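Local coordinates for Trm112p-like protein (Encephalitozoon cuniculi, PDB 3Q87), which binds a zinc ion and partners the methyltransferase Mtq2 in the complex that methylates the translation termination factor eRF1, probably acting as its activator, at residues F40-L53 with F76-L90. Residues are numbered along the deposited sequence; the frame is centred on the assembly and turned at random.
Sequences FNKHMFTENGGERL and FVENPGDDEKIKEFL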
# COMPACT_ATOMS: atom_id res chain seq x y z
N PHE A 40 0.74 10.10 -8.43
CA PHE A 40 -0.62 9.56 -8.28
C PHE A 40 -1.20 8.97 -9.57
O PHE A 40 -0.66 9.14 -10.65
CB PHE A 40 -1.57 10.61 -7.67
CG PHE A 40 -1.91 11.76 -8.58
CD1 PHE A 40 -0.97 12.75 -8.86
CD2 PHE A 40 -3.18 11.88 -9.12
CE1 PHE A 40 -1.28 13.83 -9.69
CE2 PHE A 40 -3.51 12.97 -9.95
CZ PHE A 40 -2.56 13.94 -10.23
N ASN A 41 -2.30 8.23 -9.42
CA ASN A 41 -2.95 7.55 -10.53
C ASN A 41 -3.92 8.49 -11.23
O ASN A 41 -5.14 8.47 -10.98
CB ASN A 41 -3.66 6.30 -10.02
CG ASN A 41 -2.75 5.44 -9.18
OD1 ASN A 41 -1.90 4.72 -9.71
ND2 ASN A 41 -2.88 5.55 -7.86
N LYS A 42 -3.35 9.32 -12.10
CA LYS A 42 -4.09 10.41 -12.73
C LYS A 42 -5.42 9.96 -13.35
O LYS A 42 -6.44 10.60 -13.12
CB LYS A 42 -3.20 11.11 -13.76
CG LYS A 42 -2.17 11.99 -13.11
CD LYS A 42 -1.22 12.61 -14.12
CE LYS A 42 -0.42 13.73 -13.46
NZ LYS A 42 0.33 14.55 -14.44
N HIS A 43 -5.41 8.86 -14.09
CA HIS A 43 -6.62 8.37 -14.73
C HIS A 43 -7.78 8.15 -13.75
O HIS A 43 -8.96 8.29 -14.12
CB HIS A 43 -6.34 7.09 -15.51
CG HIS A 43 -6.15 5.89 -14.65
ND1 HIS A 43 -7.10 4.90 -14.52
CD2 HIS A 43 -5.10 5.51 -13.87
CE1 HIS A 43 -6.65 3.96 -13.71
NE2 HIS A 43 -5.45 4.31 -13.30
N MET A 44 -7.46 7.81 -12.50
CA MET A 44 -8.50 7.57 -11.50
C MET A 44 -9.23 8.87 -11.20
O MET A 44 -10.41 8.87 -10.82
CB MET A 44 -7.91 6.98 -10.22
CG MET A 44 -7.38 5.55 -10.35
SD MET A 44 -8.60 4.34 -10.91
CE MET A 44 -9.11 3.60 -9.36
N PHE A 45 -8.53 9.98 -11.37
CA PHE A 45 -9.07 11.29 -11.04
C PHE A 45 -9.55 12.08 -12.27
O PHE A 45 -10.11 13.16 -12.12
CB PHE A 45 -8.06 12.08 -10.20
CG PHE A 45 -7.73 11.41 -8.89
CD1 PHE A 45 -6.62 10.59 -8.77
CD2 PHE A 45 -8.55 11.58 -7.78
CE1 PHE A 45 -6.33 9.96 -7.57
CE2 PHE A 45 -8.26 10.95 -6.58
CZ PHE A 45 -7.15 10.14 -6.47
N THR A 46 -9.32 11.53 -13.46
CA THR A 46 -9.79 12.19 -14.69
C THR A 46 -11.11 11.61 -15.17
O THR A 46 -12.00 12.35 -15.59
CB THR A 46 -8.76 12.12 -15.88
OG1 THR A 46 -8.39 10.76 -16.16
CG2 THR A 46 -7.52 12.95 -15.61
N GLU A 47 -11.24 10.29 -15.09
CA GLU A 47 -12.43 9.61 -15.61
C GLU A 47 -13.74 10.27 -15.18
O GLU A 47 -13.82 10.86 -14.10
CB GLU A 47 -12.42 8.14 -15.20
CG GLU A 47 -11.29 7.34 -15.83
CD GLU A 47 -11.05 6.04 -15.10
OE1 GLU A 47 -11.82 5.73 -14.17
OE2 GLU A 47 -10.08 5.33 -15.46
N ASN A 48 -14.77 10.15 -16.02
CA ASN A 48 -16.05 10.81 -15.79
C ASN A 48 -15.87 12.27 -15.45
O ASN A 48 -16.46 12.77 -14.49
CB ASN A 48 -16.83 10.13 -14.67
CG ASN A 48 -17.95 9.25 -15.19
OD1 ASN A 48 -17.75 8.45 -16.10
ND2 ASN A 48 -19.15 9.40 -14.61
N GLY A 49 -15.05 12.94 -16.23
CA GLY A 49 -14.85 14.36 -16.04
C GLY A 49 -14.50 14.73 -14.62
O GLY A 49 -15.03 15.70 -14.07
N GLY A 50 -13.60 13.94 -14.02
CA GLY A 50 -13.05 14.25 -12.71
C GLY A 50 -13.99 13.91 -11.58
O GLY A 50 -14.01 14.57 -10.55
N GLU A 51 -14.78 12.86 -11.78
CA GLU A 51 -15.75 12.43 -10.79
C GLU A 51 -15.16 12.26 -9.39
O GLU A 51 -15.71 12.77 -8.41
CB GLU A 51 -16.45 11.14 -11.22
CG GLU A 51 -17.39 10.60 -10.16
CD GLU A 51 -18.04 9.30 -10.56
OE1 GLU A 51 -18.95 8.86 -9.83
OE2 GLU A 51 -17.64 8.73 -11.60
N ARG A 52 -14.04 11.55 -9.28
CA ARG A 52 -13.44 11.31 -7.97
C ARG A 52 -13.06 12.62 -7.28
O ARG A 52 -13.25 12.77 -6.06
CB ARG A 52 -12.24 10.34 -8.05
CG ARG A 52 -12.64 8.92 -8.40
CD ARG A 52 -11.58 7.90 -8.02
NE ARG A 52 -12.12 6.54 -8.04
CZ ARG A 52 -12.17 5.74 -9.11
NH1 ARG A 52 -11.70 6.14 -10.28
NH2 ARG A 52 -12.69 4.53 -9.00
N LEU A 53 -12.57 13.58 -8.06
CA LEU A 53 -12.20 14.90 -7.53
C LEU A 53 -13.42 15.68 -7.04
O LEU A 53 -13.37 16.31 -5.98
CB LEU A 53 -11.48 15.72 -8.60
CG LEU A 53 -10.13 15.16 -9.06
CD1 LEU A 53 -9.53 16.08 -10.10
CD2 LEU A 53 -9.20 15.01 -7.88
N PHE A 76 -7.71 20.39 -15.20
CA PHE A 76 -6.89 19.20 -14.99
C PHE A 76 -7.34 18.08 -15.91
O PHE A 76 -6.51 17.34 -16.46
CB PHE A 76 -6.95 18.72 -13.53
CG PHE A 76 -6.39 17.33 -13.34
CD1 PHE A 76 -5.03 17.13 -13.18
CD2 PHE A 76 -7.22 16.22 -13.35
CE1 PHE A 76 -4.51 15.85 -13.01
CE2 PHE A 76 -6.71 14.95 -13.18
CZ PHE A 76 -5.35 14.76 -13.02
N VAL A 77 -8.64 17.94 -16.07
CA VAL A 77 -9.19 16.98 -17.02
C VAL A 77 -8.72 17.31 -18.45
O VAL A 77 -8.43 16.40 -19.23
CB VAL A 77 -10.73 16.94 -16.97
CG1 VAL A 77 -11.27 15.85 -17.86
CG2 VAL A 77 -11.20 16.74 -15.53
N GLU A 78 -8.63 18.60 -18.78
CA GLU A 78 -8.11 19.00 -20.09
C GLU A 78 -6.65 18.61 -20.18
O GLU A 78 -6.26 17.70 -20.91
CB GLU A 78 -8.19 20.52 -20.31
CG GLU A 78 -9.43 21.24 -19.83
CD GLU A 78 -9.37 22.74 -20.13
OE1 GLU A 78 -9.51 23.57 -19.20
OE2 GLU A 78 -9.16 23.10 -21.31
N ASN A 79 -5.84 19.35 -19.42
CA ASN A 79 -4.40 19.19 -19.39
C ASN A 79 -3.96 18.54 -18.08
O ASN A 79 -3.63 19.25 -17.12
CB ASN A 79 -3.73 20.55 -19.55
CG ASN A 79 -2.21 20.49 -19.43
OD1 ASN A 79 -1.61 19.43 -19.60
ND2 ASN A 79 -1.60 21.63 -19.15
N PRO A 80 -3.97 17.20 -18.03
CA PRO A 80 -3.59 16.44 -16.83
C PRO A 80 -2.13 16.70 -16.44
O PRO A 80 -1.75 16.46 -15.30
CB PRO A 80 -3.77 14.98 -17.26
CG PRO A 80 -4.68 15.03 -18.45
CD PRO A 80 -4.35 16.32 -19.14
N GLY A 81 -1.35 17.19 -17.40
CA GLY A 81 0.04 17.53 -17.17
C GLY A 81 0.19 18.68 -16.19
O GLY A 81 1.21 18.80 -15.53
N ASP A 82 -0.84 19.52 -16.09
CA ASP A 82 -0.83 20.64 -15.16
C ASP A 82 -1.58 20.27 -13.88
O ASP A 82 -2.76 20.59 -13.71
CB ASP A 82 -1.44 21.90 -15.78
CG ASP A 82 -0.43 22.68 -16.62
OD1 ASP A 82 0.77 22.31 -16.61
OD2 ASP A 82 -0.84 23.65 -17.29
N ASP A 83 -0.88 19.59 -12.99
CA ASP A 83 -1.51 19.04 -11.81
C ASP A 83 -0.90 19.61 -10.54
O ASP A 83 -0.92 18.97 -9.50
CB ASP A 83 -1.37 17.52 -11.80
CG ASP A 83 0.02 17.06 -12.18
OD1 ASP A 83 0.45 17.33 -13.32
OD2 ASP A 83 0.68 16.42 -11.34
N GLU A 84 -0.36 20.82 -10.64
CA GLU A 84 0.20 21.48 -9.47
C GLU A 84 -0.88 21.68 -8.41
O GLU A 84 -0.64 21.46 -7.22
CB GLU A 84 0.84 22.83 -9.84
CG GLU A 84 1.73 22.78 -11.09
CD GLU A 84 0.94 22.65 -12.39
OE1 GLU A 84 -0.09 23.34 -12.55
OE2 GLU A 84 1.36 21.86 -13.27
N LYS A 85 -2.07 22.07 -8.85
CA LYS A 85 -3.17 22.32 -7.92
C LYS A 85 -3.80 21.01 -7.45
O LYS A 85 -4.23 20.90 -6.31
CB LYS A 85 -4.21 23.23 -8.57
CG LYS A 85 -3.80 24.69 -8.54
CD LYS A 85 -4.40 25.50 -9.69
CE LYS A 85 -3.75 26.89 -9.75
NZ LYS A 85 -4.08 27.63 -10.99
N ILE A 86 -3.86 20.03 -8.34
CA ILE A 86 -4.39 18.72 -7.99
C ILE A 86 -3.50 18.03 -6.94
O ILE A 86 -3.99 17.63 -5.88
CB ILE A 86 -4.52 17.83 -9.25
CG1 ILE A 86 -5.37 18.55 -10.31
CG2 ILE A 86 -5.14 16.48 -8.91
CD1 ILE A 86 -6.70 19.07 -9.79
N LYS A 87 -2.21 17.92 -7.24
CA LYS A 87 -1.23 17.36 -6.30
C LYS A 87 -1.34 18.01 -4.93
O LYS A 87 -1.23 17.35 -3.91
CB LYS A 87 0.19 17.62 -6.81
CG LYS A 87 0.74 16.66 -7.84
CD LYS A 87 2.14 17.12 -8.24
CE LYS A 87 2.71 16.37 -9.42
NZ LYS A 87 3.33 15.07 -9.05
N GLU A 88 -1.53 19.32 -4.93
CA GLU A 88 -1.61 20.07 -3.69
C GLU A 88 -2.84 19.65 -2.89
O GLU A 88 -2.80 19.56 -1.67
CB GLU A 88 -1.65 21.56 -4.02
CG GLU A 88 -1.51 22.50 -2.83
CD GLU A 88 -1.38 23.95 -3.26
OE1 GLU A 88 -0.65 24.22 -4.24
OE2 GLU A 88 -2.01 24.82 -2.62
N PHE A 89 -3.94 19.39 -3.59
CA PHE A 89 -5.16 18.94 -2.94
C PHE A 89 -5.01 17.48 -2.49
O PHE A 89 -5.38 17.12 -1.38
CB PHE A 89 -6.35 19.10 -3.89
CG PHE A 89 -7.69 18.77 -3.28
CD1 PHE A 89 -8.34 19.69 -2.46
CD2 PHE A 89 -8.32 17.56 -3.56
CE1 PHE A 89 -9.59 19.40 -1.92
CE2 PHE A 89 -9.57 17.26 -3.02
CZ PHE A 89 -10.20 18.18 -2.19
N LEU A 90 -4.44 16.65 -3.35
CA LEU A 90 -4.43 15.20 -3.11
C LEU A 90 -3.33 14.77 -2.13
O LEU A 90 -3.44 13.73 -1.47
CB LEU A 90 -4.32 14.44 -4.43
CG LEU A 90 -5.52 14.53 -5.38
CD1 LEU A 90 -5.25 13.82 -6.70
CD2 LEU A 90 -6.80 13.97 -4.74
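K42 reaches across to the turn 79-82 and the start of helix 84-91, and its side chain can be followed outward atom by atom. From CB, a chi1 of -74° sets CG beside the backbone N. CG lies over one face of the F40 ring and, on the facing segment, comes to the edge of the F76 ring, 4.2 Å from F76 CZ. From there the chain runs extended through CD, chi2 176° and chi3 167°, which carries CE to 3.6 Å from both P80 O and D83 CG. NZ faces two acceptors that lie close together. It donates to P80 O at 3.0 Å, coming in from above the carbonyl plane, and forms a salt bridge with D83 OD1, also at 3.0 Å, though as a hydrogen bond that one is weak. The ammonium probably eases the crowding of these two oxygens, which cannot bond to each other, and it ties helix 42-59 to the type I turn from N79 to D82 and to D83, the N-cap residue of helix 84-91. Together these helices belong to the helical part of this Trm112-family protein, set apart from the four-stranded antiparallel sheet and the four-cysteine zinc site.

Under the lysine the packing is apolar. The F40 ring abuts F76, I86 and L90: CZ sits 3.9 Å from I86 CG2, CD2 3.7 Å from L90 CD1, and F76 CE1 meets the ring at its edge. L90 forks, placing CD1 almost exactly on the normal of the F45 ring, 3.9 Å from its centroid, a CH-pi contact, while CD2 leans on F45 CE2 and L53 CD2. L56, further along helix 42-59, also touches both F45 and L90. L53 CD1 touches F76 CD2 and I86 CD1, and T46 CG2 comes against F76 CE2. V77 CG2 rests against the glycine backbone at G50 N, where helix 42-59 kinks.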